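Local coordinates for protein CSP3 (Bacillus subtilis, PDB 5FIG) that probably stores Cu(I) in the bacterial cytosol, binding many of these ions within a cysteine-rich four-helix bundle and so protecting the cell against copper toxicity, at residues 20-25 and 87-92. Sequence-based numbering, arbitrary orientation.
Sequences NHCFTK and DHCQAC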
loop_
_atom_site.group_PDB
_atom_site.type_symbol
_atom_site.label_atom_id
_atom_site.label_comp_id
_atom_site.label_asym_id
_atom_site.label_seq_id
_atom_site.Cartn_x
_atom_site.Cartn_y
_atom_site.Cartn_z
ATOM N N ASN B 20 -14.078 -0.427 0.784
ATOM C CA ASN B 20 -13.878 -1.056 -0.546
ATOM C C ASN B 20 -15.198 -1.487 -1.213
ATOM O O ASN B 20 -15.384 -1.356 -2.407
ATOM C CB ASN B 20 -12.910 -2.241 -0.447
ATOM C CG ASN B 20 -11.475 -1.817 -0.286
ATOM O OD1 ASN B 20 -11.109 -0.787 -0.794
ATOM N ND2 ASN B 20 -10.653 -2.606 0.425
ATOM N N HIS B 21 -16.113 -2.050 -0.413
ATOM C CA HIS B 21 -17.429 -2.359 -0.909
ATOM C C HIS B 21 -18.201 -1.138 -1.397
ATOM O O HIS B 21 -18.856 -1.191 -2.444
ATOM C CB HIS B 21 -18.242 -3.133 0.169
ATOM C CG HIS B 21 -17.786 -4.558 0.299
ATOM N ND1 HIS B 21 -18.193 -5.355 1.349
ATOM C CD2 HIS B 21 -16.918 -5.326 -0.428
ATOM C CE1 HIS B 21 -17.653 -6.556 1.247
ATOM N NE2 HIS B 21 -16.880 -6.573 0.175
ATOM N N CYS B 22 -18.164 -0.076 -0.625
ATOM C CA CYS B 22 -18.817 1.166 -0.973
ATOM C C CYS B 22 -18.223 1.751 -2.270
ATOM O O CYS B 22 -18.943 2.201 -3.163
ATOM C CB CYS B 22 -18.686 2.161 0.205
ATOM S SG CYS B 22 -19.589 3.710 0.068
ATOM N N PHE B 23 -16.893 1.713 -2.370
ATOM C CA PHE B 23 -16.206 2.170 -3.587
ATOM C C PHE B 23 -16.746 1.522 -4.825
ATOM O O PHE B 23 -17.163 2.204 -5.792
ATOM C CB PHE B 23 -14.719 1.877 -3.421
ATOM C CG PHE B 23 -13.874 2.175 -4.643
ATOM C CD1 PHE B 23 -13.312 3.437 -4.823
ATOM C CD2 PHE B 23 -13.596 1.180 -5.576
ATOM C CE1 PHE B 23 -12.499 3.701 -5.907
ATOM C CE2 PHE B 23 -12.789 1.442 -6.676
ATOM C CZ PHE B 23 -12.251 2.720 -6.848
ATOM N N THR B 24 -16.771 0.201 -4.827
ATOM C CA THR B 24 -17.284 -0.544 -5.975
ATOM C C THR B 24 -18.784 -0.315 -6.260
ATOM O O THR B 24 -19.194 -0.144 -7.427
ATOM C CB THR B 24 -17.033 -2.064 -5.798
ATOM O OG1 THR B 24 -15.659 -2.220 -5.486
ATOM C CG2 THR B 24 -17.282 -2.834 -7.035
ATOM N N LYS B 25 -19.601 -0.298 -5.203
ATOM C CA LYS B 25 -21.032 -0.090 -5.385
ATOM C C LYS B 25 -21.315 1.322 -5.914
ATOM O O LYS B 25 -22.159 1.509 -6.784
ATOM C CB LYS B 25 -21.820 -0.347 -4.085
ATOM C CG LYS B 25 -21.777 -1.808 -3.670
ATOM C CD LYS B 25 -22.717 -2.681 -4.480
ATOM C CE LYS B 25 -23.971 -3.065 -3.675
ATOM N NZ LYS B 25 -24.812 -4.045 -4.413
ATOM N N ASP B 87 -25.867 2.281 -1.717
ATOM C CA ASP B 87 -24.535 1.904 -2.227
ATOM C C ASP B 87 -23.648 1.581 -1.071
ATOM O O ASP B 87 -22.444 1.890 -1.127
ATOM C CB ASP B 87 -23.925 2.988 -3.120
ATOM C CG ASP B 87 -24.798 3.317 -4.289
ATOM O OD1 ASP B 87 -25.043 2.403 -5.105
ATOM O OD2 ASP B 87 -25.242 4.488 -4.406
ATOM N N HIS B 88 -24.236 1.010 -0.003
ATOM C CA HIS B 88 -23.487 0.647 1.214
ATOM C C HIS B 88 -22.922 1.874 1.971
ATOM O O HIS B 88 -22.035 1.714 2.789
ATOM C CB HIS B 88 -22.333 -0.324 0.843
ATOM C CG HIS B 88 -21.838 -1.186 1.963
ATOM N ND1 HIS B 88 -22.601 -2.207 2.504
ATOM C CD2 HIS B 88 -20.643 -1.217 2.619
ATOM C CE1 HIS B 88 -21.912 -2.817 3.455
ATOM N NE2 HIS B 88 -20.722 -2.250 3.534
ATOM N N CYS B 89 -23.411 3.083 1.683
ATOM C CA CYS B 89 -22.830 4.298 2.265
ATOM C C CYS B 89 -23.110 4.471 3.772
ATOM O O CYS B 89 -22.218 4.850 4.521
ATOM C CB CYS B 89 -23.312 5.530 1.516
ATOM S SG CYS B 89 -22.630 5.745 -0.137
ATOM N N GLN B 90 -24.330 4.165 4.227
ATOM C CA GLN B 90 -24.607 4.231 5.668
ATOM C C GLN B 90 -23.800 3.184 6.496
ATOM O O GLN B 90 -23.274 3.494 7.546
ATOM C CB GLN B 90 -26.105 4.099 5.943
ATOM C CG GLN B 90 -26.920 5.274 5.425
ATOM C CD GLN B 90 -26.531 6.599 6.080
ATOM O OE1 GLN B 90 -26.625 6.740 7.296
ATOM N NE2 GLN B 90 -26.105 7.581 5.278
ATOM N N ALA B 91 -23.655 1.969 5.976
ATOM C CA ALA B 91 -22.808 0.953 6.578
ATOM C C ALA B 91 -21.358 1.390 6.616
ATOM O O ALA B 91 -20.631 1.104 7.575
ATOM C CB ALA B 91 -22.914 -0.388 5.793
ATOM N N CYS B 92 -20.899 1.987 5.520
ATOM C CA CYS B 92 -19.551 2.474 5.462
ATOM C C CYS B 92 -19.317 3.555 6.505
ATOM O O CYS B 92 -18.372 3.481 7.243
ATOM C CB CYS B 92 -19.241 3.007 4.069
ATOM S SG CYS B 92 -17.557 3.555 3.911
#
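Cys22 reaches from helix 6-27 into the start of helix 89-107, where its SG lies 3.7 Å from Cys89 SG, too far apart for a disulfide. Cys22 SG also lies 3.6 Å from Asp87 O, turned there by a first torsion that sets it anti to the backbone N (chi1 -173°). One carbon back along the Cys22 side chain, CB packs on Cys92 CB at 4.0 Å. Cysteine suits such a place, being small enough to sit between close backbones; in a copper-free storage protein, thiols gathered this way are consistent with sites for Cu(I), which prefers sulfur.

Alongside, the edge of the His21 ring is directed at the face of the His88 ring in a T-shaped pair, the centroids 6.0 Å apart and the planes at 73°. Flat imidazoles can meet like this where both residues are partly exposed. His21 CB lies obliquely against the His88 ring, 3.9 Å from His88 CD2. A chi1 of -157° carries the His88 imidazole away from its backbone N, and Ala91 CB stands 3.5 Å above one face, toward the rim. His88 is also the N-cap of its helix.

Lys25 CB lies against Asp87 O (3.8 Å), and the two CB atoms are 4.1 Å apart. Asp87 OD1 faces Lys25 O, another acceptor, and gains no bond from it. Long and flexible, the lysine can lie alongside while its charged end leads away.

Asp42 of helix 36-57 touches both Cys22 and Cys92, as does Cys81 of helix 63-81, which is disulfide-bonded to Cys38. The contact thus joins the last turns of helix 6-27 to the first turn of helix 89-107 near one end of the four-helix bundle, with the other two helices packed against Cys22 and Cys92.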